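Local atomic coordinates of chitinase A (Cycas revoluta, PDB entry 4MNK), a protein that binds N-acetylglucosamine oligomers and probably hydrolyses chitin, as a class V chitinase of glycosyl hydrolase family 18. Residues R26-L31 and I337-A342; A36-P41 and A87-D92; T202-A207 and T290-A295. All blocks are in the same frame, centred on the assembly; numbering follows the deposited sequence. Where two conformers were deposited one is given.

Interaction 1: R26-L31 and I337-A342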
# COMPACT_ATOMS: atom_id res chain seq x y z
N ARG A 26 8.78 -7.34 14.89
CA ARG A 26 9.31 -6.37 15.86
C ARG A 26 9.38 -4.96 15.28
O ARG A 26 9.40 -3.98 16.02
CB ARG A 26 10.72 -6.78 16.32
CG ARG A 26 10.78 -8.06 17.14
CD ARG A 26 12.22 -8.48 17.41
NE ARG A 26 12.89 -8.98 16.21
CZ ARG A 26 12.89 -10.25 15.82
NH1 ARG A 26 12.25 -11.18 16.52
NH2 ARG A 26 13.54 -10.60 14.71
N LEU A 27 9.40 -4.87 13.95
CA LEU A 27 9.60 -3.61 13.25
C LEU A 27 8.28 -2.95 12.84
O LEU A 27 8.27 -1.92 12.16
CB LEU A 27 10.50 -3.83 12.02
CG LEU A 27 11.85 -4.49 12.32
CD1 LEU A 27 12.62 -4.75 11.04
CD2 LEU A 27 12.69 -3.65 13.29
N PHE A 28 7.16 -3.53 13.29
CA PHE A 28 5.84 -3.08 12.88
C PHE A 28 4.89 -2.95 14.06
O PHE A 28 5.07 -3.60 15.09
CB PHE A 28 5.24 -4.05 11.86
CG PHE A 28 6.04 -4.16 10.60
CD1 PHE A 28 5.88 -3.23 9.58
CD2 PHE A 28 6.98 -5.18 10.44
CE1 PHE A 28 6.63 -3.32 8.41
CE2 PHE A 28 7.74 -5.27 9.27
CZ PHE A 28 7.57 -4.34 8.26
N THR A 29 3.88 -2.10 13.89
CA THR A 29 2.75 -2.03 14.82
C THR A 29 1.53 -2.74 14.23
O THR A 29 0.69 -3.24 14.97
CB THR A 29 2.37 -0.57 15.14
OG1 THR A 29 2.01 0.11 13.94
CG2 THR A 29 3.54 0.17 15.80
N HIS A 30 1.44 -2.77 12.90
CA HIS A 30 0.30 -3.36 12.20
C HIS A 30 0.77 -4.10 10.95
O HIS A 30 1.58 -3.58 10.18
CB HIS A 30 -0.74 -2.30 11.82
CG HIS A 30 -1.33 -1.60 13.00
ND1 HIS A 30 -0.67 -0.61 13.69
CD2 HIS A 30 -2.52 -1.76 13.62
CE1 HIS A 30 -1.43 -0.19 14.69
NE2 HIS A 30 -2.56 -0.87 14.67
N LEU A 31 0.26 -5.31 10.77
CA LEU A 31 0.58 -6.12 9.60
C LEU A 31 -0.70 -6.53 8.89
O LEU A 31 -1.65 -7.00 9.52
CB LEU A 31 1.40 -7.35 9.99
CG LEU A 31 2.85 -7.06 10.39
CD1 LEU A 31 3.44 -8.24 11.13
CD2 LEU A 31 3.69 -6.68 9.17
N ILE A 337 15.77 -4.84 5.76
CA ILE A 337 16.72 -3.73 5.82
C ILE A 337 15.99 -2.39 5.94
O ILE A 337 16.29 -1.58 6.82
CB ILE A 337 17.65 -3.73 4.57
CG1 ILE A 337 18.39 -5.06 4.43
CG2 ILE A 337 18.60 -2.52 4.58
CD1 ILE A 337 19.25 -5.47 5.63
N LEU A 338 15.01 -2.17 5.06
CA LEU A 338 14.31 -0.90 5.04
C LEU A 338 13.31 -0.73 6.19
O LEU A 338 13.23 0.35 6.77
CB LEU A 338 13.70 -0.63 3.66
CG LEU A 338 14.72 -0.63 2.51
CD1 LEU A 338 14.02 -0.36 1.19
CD2 LEU A 338 15.84 0.38 2.74
N PRO A 339 12.56 -1.80 6.55
CA PRO A 339 11.75 -1.66 7.76
C PRO A 339 12.57 -1.35 9.03
O PRO A 339 12.08 -0.64 9.91
CB PRO A 339 11.04 -3.01 7.86
CG PRO A 339 10.90 -3.44 6.44
CD PRO A 339 12.21 -3.03 5.82
N LYS A 340 13.80 -1.86 9.12
CA LYS A 340 14.66 -1.55 10.26
C LYS A 340 15.05 -0.07 10.33
O LYS A 340 14.90 0.56 11.38
CB LYS A 340 15.90 -2.46 10.28
CG LYS A 340 16.91 -2.18 11.39
CD LYS A 340 16.31 -2.32 12.79
CE LYS A 340 17.39 -2.21 13.86
NZ LYS A 340 16.85 -1.76 15.17
N ILE A 341 15.53 0.46 9.22
CA ILE A 341 15.88 1.87 9.11
C ILE A 341 14.69 2.77 9.45
O ILE A 341 14.83 3.73 10.20
CB ILE A 341 16.41 2.20 7.71
CG1 ILE A 341 17.85 1.70 7.60
CG2 ILE A 341 16.34 3.69 7.44
CD1 ILE A 341 18.09 0.89 6.39
N ALA A 342 13.53 2.42 8.90
CA ALA A 342 12.30 3.18 9.12
C ALA A 342 11.91 3.22 10.60
O ALA A 342 11.62 4.29 11.15
CB ALA A 342 11.17 2.62 8.29
O HOH W 1 9.31 -0.38 10.13
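L27 and F28, just ahead of barrel strand 30-36, press on P339 and K340 in the first turn of the C-terminal helix 337-346. The tight part is buried, and apolar side chains make most of it. With CG of L27 turned anti to its carbonyl carbon (chi1 -55°), the isobutyl group reaches the helix backbone, and CD1 comes to rest 3.7 Å from K340 N and 4.0 Å from P339 CB. F28 adds its ring end: CZ approaches P339 CB at 3.7 Å, the ring and the pyrrolidine meeting at a slant. L31 CD2 covers one face of that ring, offset toward its rim, while F327 of strand 324-328 touches both F28 and P339. Barrel strand 5-11 pairs with 30-36 and with 324-328, which places this contact at the seam where the first and last parts of the TIM barrel come together. The solvent side is looser. There K340 runs across L27 at about a right angle and lays only its aliphatic part against it, CD standing 3.9 Å from L27 CD2. CG of K340 is anti to the backbone N (chi1 177°) and the chain bends at the next bond; NZ forms a salt bridge with D344 farther along the helix. Replacing L27 by an alanine would remove both methyls and is likely to leave a gap beside P339, with the K340 methylenes losing their apolar partner. Polar linkage between the segments is left to one water, which donates to L27 O and to P339 O, at 2.8 Å each. Shape and the exclusion of water therefore appear to hold the side chains together, while the bridging water spends both its protons on two backbone carbonyl oxygens, acceptors that need a donor between them to be linked.

Interaction 2: A36-P41 and A87-D92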
# COMPACT_ATOMS: atom_id res chain seq x y z
N ALA A 36 -8.10 -10.65 0.84
CA ALA A 36 -9.38 -11.35 0.73
C ALA A 36 -10.03 -10.91 -0.58
O ALA A 36 -9.79 -9.79 -1.05
CB ALA A 36 -10.26 -11.02 1.91
N GLU A 37 -10.86 -11.78 -1.14
CA GLU A 37 -11.53 -11.51 -2.41
C GLU A 37 -12.99 -11.11 -2.20
O GLU A 37 -13.61 -11.50 -1.21
CB GLU A 37 -11.42 -12.72 -3.35
CG GLU A 37 -12.18 -13.94 -2.88
CD GLU A 37 -11.94 -15.16 -3.76
OE1 GLU A 37 -12.88 -15.94 -3.96
OE2 GLU A 37 -10.80 -15.32 -4.26
N LEU A 38 -13.53 -10.34 -3.15
CA LEU A 38 -14.91 -9.85 -3.06
C LEU A 38 -15.94 -10.95 -3.29
O LEU A 38 -17.03 -10.90 -2.73
CB LEU A 38 -15.13 -8.69 -4.04
CG LEU A 38 -14.67 -7.31 -3.56
CD1 LEU A 38 -13.15 -7.17 -3.56
CD2 LEU A 38 -15.30 -6.21 -4.40
N ASN A 39 -15.58 -11.94 -4.11
CA ASN A 39 -16.44 -13.10 -4.37
C ASN A 39 -17.81 -12.71 -4.94
O ASN A 39 -18.86 -13.06 -4.39
CB ASN A 39 -16.58 -13.96 -3.10
CG ASN A 39 -17.31 -15.28 -3.34
OD1 ASN A 39 -17.31 -15.82 -4.45
ND2 ASN A 39 -17.93 -15.80 -2.29
N ALA A 40 -17.79 -11.97 -6.05
CA ALA A 40 -18.99 -11.72 -6.85
C ALA A 40 -19.54 -13.06 -7.36
O ALA A 40 -18.76 -13.97 -7.61
CB ALA A 40 -18.66 -10.80 -8.01
N PRO A 41 -20.88 -13.17 -7.52
CA PRO A 41 -21.93 -12.16 -7.33
C PRO A 41 -22.55 -12.10 -5.93
O PRO A 41 -23.31 -11.17 -5.65
CB PRO A 41 -22.98 -12.59 -8.35
CG PRO A 41 -22.88 -14.07 -8.38
CD PRO A 41 -21.43 -14.41 -8.11
N ALA A 87 -17.26 -1.86 -8.30
CA ALA A 87 -18.23 -1.04 -9.02
C ALA A 87 -19.59 -1.73 -9.09
O ALA A 87 -20.63 -1.08 -8.91
CB ALA A 87 -17.71 -0.70 -10.41
N LYS A 88 -19.60 -3.04 -9.34
CA LYS A 88 -20.85 -3.81 -9.34
C LYS A 88 -21.47 -3.86 -7.95
O LYS A 88 -22.67 -3.62 -7.79
CB LYS A 88 -20.60 -5.24 -9.85
CG LYS A 88 -20.40 -5.35 -11.35
CD LYS A 88 -20.30 -6.79 -11.81
CE LYS A 88 -18.95 -7.41 -11.47
NZ LYS A 88 -18.82 -8.80 -11.98
N LEU A 89 -20.64 -4.16 -6.96
CA LEU A 89 -21.06 -4.24 -5.57
C LEU A 89 -21.72 -2.95 -5.08
O LEU A 89 -22.82 -2.98 -4.53
CB LEU A 89 -19.84 -4.53 -4.68
CG LEU A 89 -19.98 -4.32 -3.17
CD1 LEU A 89 -21.00 -5.25 -2.56
CD2 LEU A 89 -18.63 -4.48 -2.51
N ASN A 90 -21.04 -1.83 -5.29
CA ASN A 90 -21.43 -0.59 -4.63
C ASN A 90 -22.74 0.01 -5.13
O ASN A 90 -23.36 0.82 -4.45
CB ASN A 90 -20.29 0.43 -4.69
CG ASN A 90 -19.05 -0.03 -3.93
OD1 ASN A 90 -19.12 -0.92 -3.08
ND2 ASN A 90 -17.91 0.58 -4.24
N SER A 91 -23.17 -0.42 -6.32
CA SER A 91 -24.42 0.05 -6.92
C SER A 91 -25.65 -0.75 -6.44
O SER A 91 -26.78 -0.37 -6.74
CB SER A 91 -24.32 -0.00 -8.44
OG SER A 91 -25.44 0.60 -9.06
N ASP A 92 -25.41 -1.83 -5.70
CA ASP A 92 -26.45 -2.78 -5.32
C ASP A 92 -26.56 -2.82 -3.79
O ASP A 92 -25.70 -3.39 -3.11
CB ASP A 92 -26.06 -4.15 -5.89
CG ASP A 92 -27.11 -5.24 -5.65
OD1 ASP A 92 -27.14 -6.19 -6.46
OD2 ASP A 92 -27.87 -5.19 -4.66
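L38 and L89 bring no ring or other flat group to their meeting, so there are no faces or edges to match: two branched side chains touch through single methyls, CD2 of L38 lying 4.2 Å from CD2 of L89. On L89, CG stands opposite the backbone N (chi1 165°), which carries the branch out from helix 80-90 toward the loop. Aromatic rings join in from outside the two segments, F43 and F99 both touching L89, while N85 and F86 of the same helix pack on L38. In the TIM barrel of this family, residues 36-41 form the start of the loop that leaves strand 30-36. Residues 87-92 are the last part of helix 80-90 and the link to helix 93-110; the contact thus ties a barrel loop to the outer layer of helices. Toward the exposed side, where K88 lies, A40 CB approaches K88 NZ at 4.4 Å, a loose contact beside the cis peptide that joins A40 to P41. The lysine amine has a weak hydrogen bond to N85 OD1. Behind L89 the chain turns, with D92 N bonded to L89 O at 3.1 Å, and D92 then serves as N-cap of helix 93-110, its OD2 accepting from A95 N.

Interaction 3: T202-A207 and T290-A295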
# COMPACT_ATOMS: atom_id res chain seq x y z
N THR A 202 13.90 7.12 -18.00
CA THR A 202 14.06 6.70 -16.61
C THR A 202 13.66 7.84 -15.67
O THR A 202 13.80 9.02 -16.01
CB THR A 202 15.50 6.26 -16.27
OG1 THR A 202 16.39 7.38 -16.41
CG2 THR A 202 15.95 5.12 -17.18
N GLY A 203 13.15 7.47 -14.50
CA GLY A 203 12.71 8.44 -13.50
C GLY A 203 12.65 7.81 -12.12
O GLY A 203 12.86 6.60 -11.97
N ALA A 204 12.37 8.63 -11.12
CA ALA A 204 12.26 8.18 -9.73
C ALA A 204 10.81 7.77 -9.44
O ALA A 204 9.94 8.63 -9.32
CB ALA A 204 12.72 9.27 -8.78
N PRO A 205 10.55 6.45 -9.32
CA PRO A 205 9.17 5.95 -9.23
C PRO A 205 8.41 6.39 -7.98
O PRO A 205 7.18 6.38 -7.98
CB PRO A 205 9.34 4.43 -9.25
CG PRO A 205 10.70 4.19 -9.79
CD PRO A 205 11.53 5.34 -9.34
N ALA A 206 9.13 6.77 -6.93
CA ALA A 206 8.48 7.18 -5.69
C ALA A 206 9.09 8.47 -5.12
O ALA A 206 9.15 8.67 -3.91
CB ALA A 206 8.51 6.05 -4.66
N ALA A 207 9.51 9.36 -6.02
CA ALA A 207 10.11 10.64 -5.64
C ALA A 207 9.36 11.33 -4.51
O ALA A 207 8.14 11.52 -4.58
CB ALA A 207 10.18 11.56 -6.85
N THR A 290 15.39 14.10 -5.96
CA THR A 290 14.09 13.43 -5.81
C THR A 290 13.93 12.71 -4.47
O THR A 290 12.81 12.34 -4.10
CB THR A 290 13.84 12.42 -6.94
OG1 THR A 290 14.93 11.49 -7.01
CG2 THR A 290 13.69 13.13 -8.27
N VAL A 291 15.04 12.54 -3.74
CA VAL A 291 15.10 11.70 -2.54
C VAL A 291 14.74 10.26 -2.92
O VAL A 291 13.65 9.76 -2.61
CB VAL A 291 14.23 12.25 -1.36
CG1 VAL A 291 14.47 11.44 -0.10
CG2 VAL A 291 14.52 13.73 -1.11
N SER A 292 15.66 9.63 -3.64
CA SER A 292 15.46 8.30 -4.19
C SER A 292 16.80 7.70 -4.56
O SER A 292 17.83 8.36 -4.47
CB SER A 292 14.56 8.36 -5.43
OG SER A 292 15.26 8.87 -6.54
N ALA A 293 16.78 6.44 -4.98
CA ALA A 293 17.98 5.77 -5.45
C ALA A 293 17.74 5.16 -6.81
O ALA A 293 16.60 4.91 -7.21
CB ALA A 293 18.41 4.69 -4.46
N TYR A 294 18.83 4.92 -7.53
CA TYR A 294 18.77 4.09 -8.72
C TYR A 294 20.03 3.28 -8.86
O TYR A 294 21.06 3.59 -8.26
CB TYR A 294 18.45 4.91 -9.99
CG TYR A 294 19.41 6.02 -10.35
CD1 TYR A 294 20.46 5.80 -11.25
CD2 TYR A 294 19.24 7.31 -9.84
CE1 TYR A 294 21.33 6.83 -11.61
CE2 TYR A 294 20.11 8.34 -10.20
CZ TYR A 294 21.15 8.09 -11.08
OH TYR A 294 22.00 9.12 -11.43
N ALA A 295 19.94 2.20 -9.64
CA ALA A 295 21.08 1.33 -9.88
C ALA A 295 21.05 0.87 -11.32
O ALA A 295 19.98 0.66 -11.89
CB ALA A 295 21.06 0.14 -8.93
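T290 and S292 both hold their hydroxyls between the backbone N and the carbonyl carbon (chi1 55° and 75°), a crowded position that sets OG1 and OG side by side beneath the methyl of A204. The chain here forms a G1 beta bulge: V291, with a positive phi, and S292 both face D287 on the antiparallel strand 283-287. In family 18 chitinases of this class such strands belong to the small alpha+beta insertion that follows the seventh barrel strand, here 234-247. Residues 202-207 come from the loop between strand 186-190 and helix 217-227, so the contact seats the insertion against a barrel loop. A204 CB rests against both hydroxyl-bearing side chains at once, 3.6 Å from T290 OG1 and 3.9 Å from S292 CB. A207 closes the other end, its CB 3.8 Å from T290 CB. These four residues are all buried. S292 OG and T290 OG1 lie 2.7 Å apart within their own segment; T290 OG1 is also hydrogen-bonded to D287 OD2, and the T290 backbone pairs with L208. A207 CA makes a CA-H...O contact with T290 O at 3.5 Å, its angle of 124° at the hydrogen far from straight. The shortest approach between the segments is that of the A204 methyl carbon CB to S292 OG, at 3.4 Å.

How the interactions relate
The three interactions lie apart in the fold, two on the barrel and the third where the insertion meets it, and do not touch. Interactions 1 and 2 lie on opposite sides of the chain's centre, their centres 33 Å apart; interactions 2 and 3 are also on opposite sides, at 36 Å, and interactions 1 and 3 are 22 Å apart. Interaction 1 joins early and late chain, and the other two fall in series within the span it closes. The side chains of A207, L38 and F28 are about 10, 11 and 13 Å from bound N-acetylglucosamine. Segment 202-207 of interaction 3 also touches pocket residues: P205 meets R243 and A206 meets Y192.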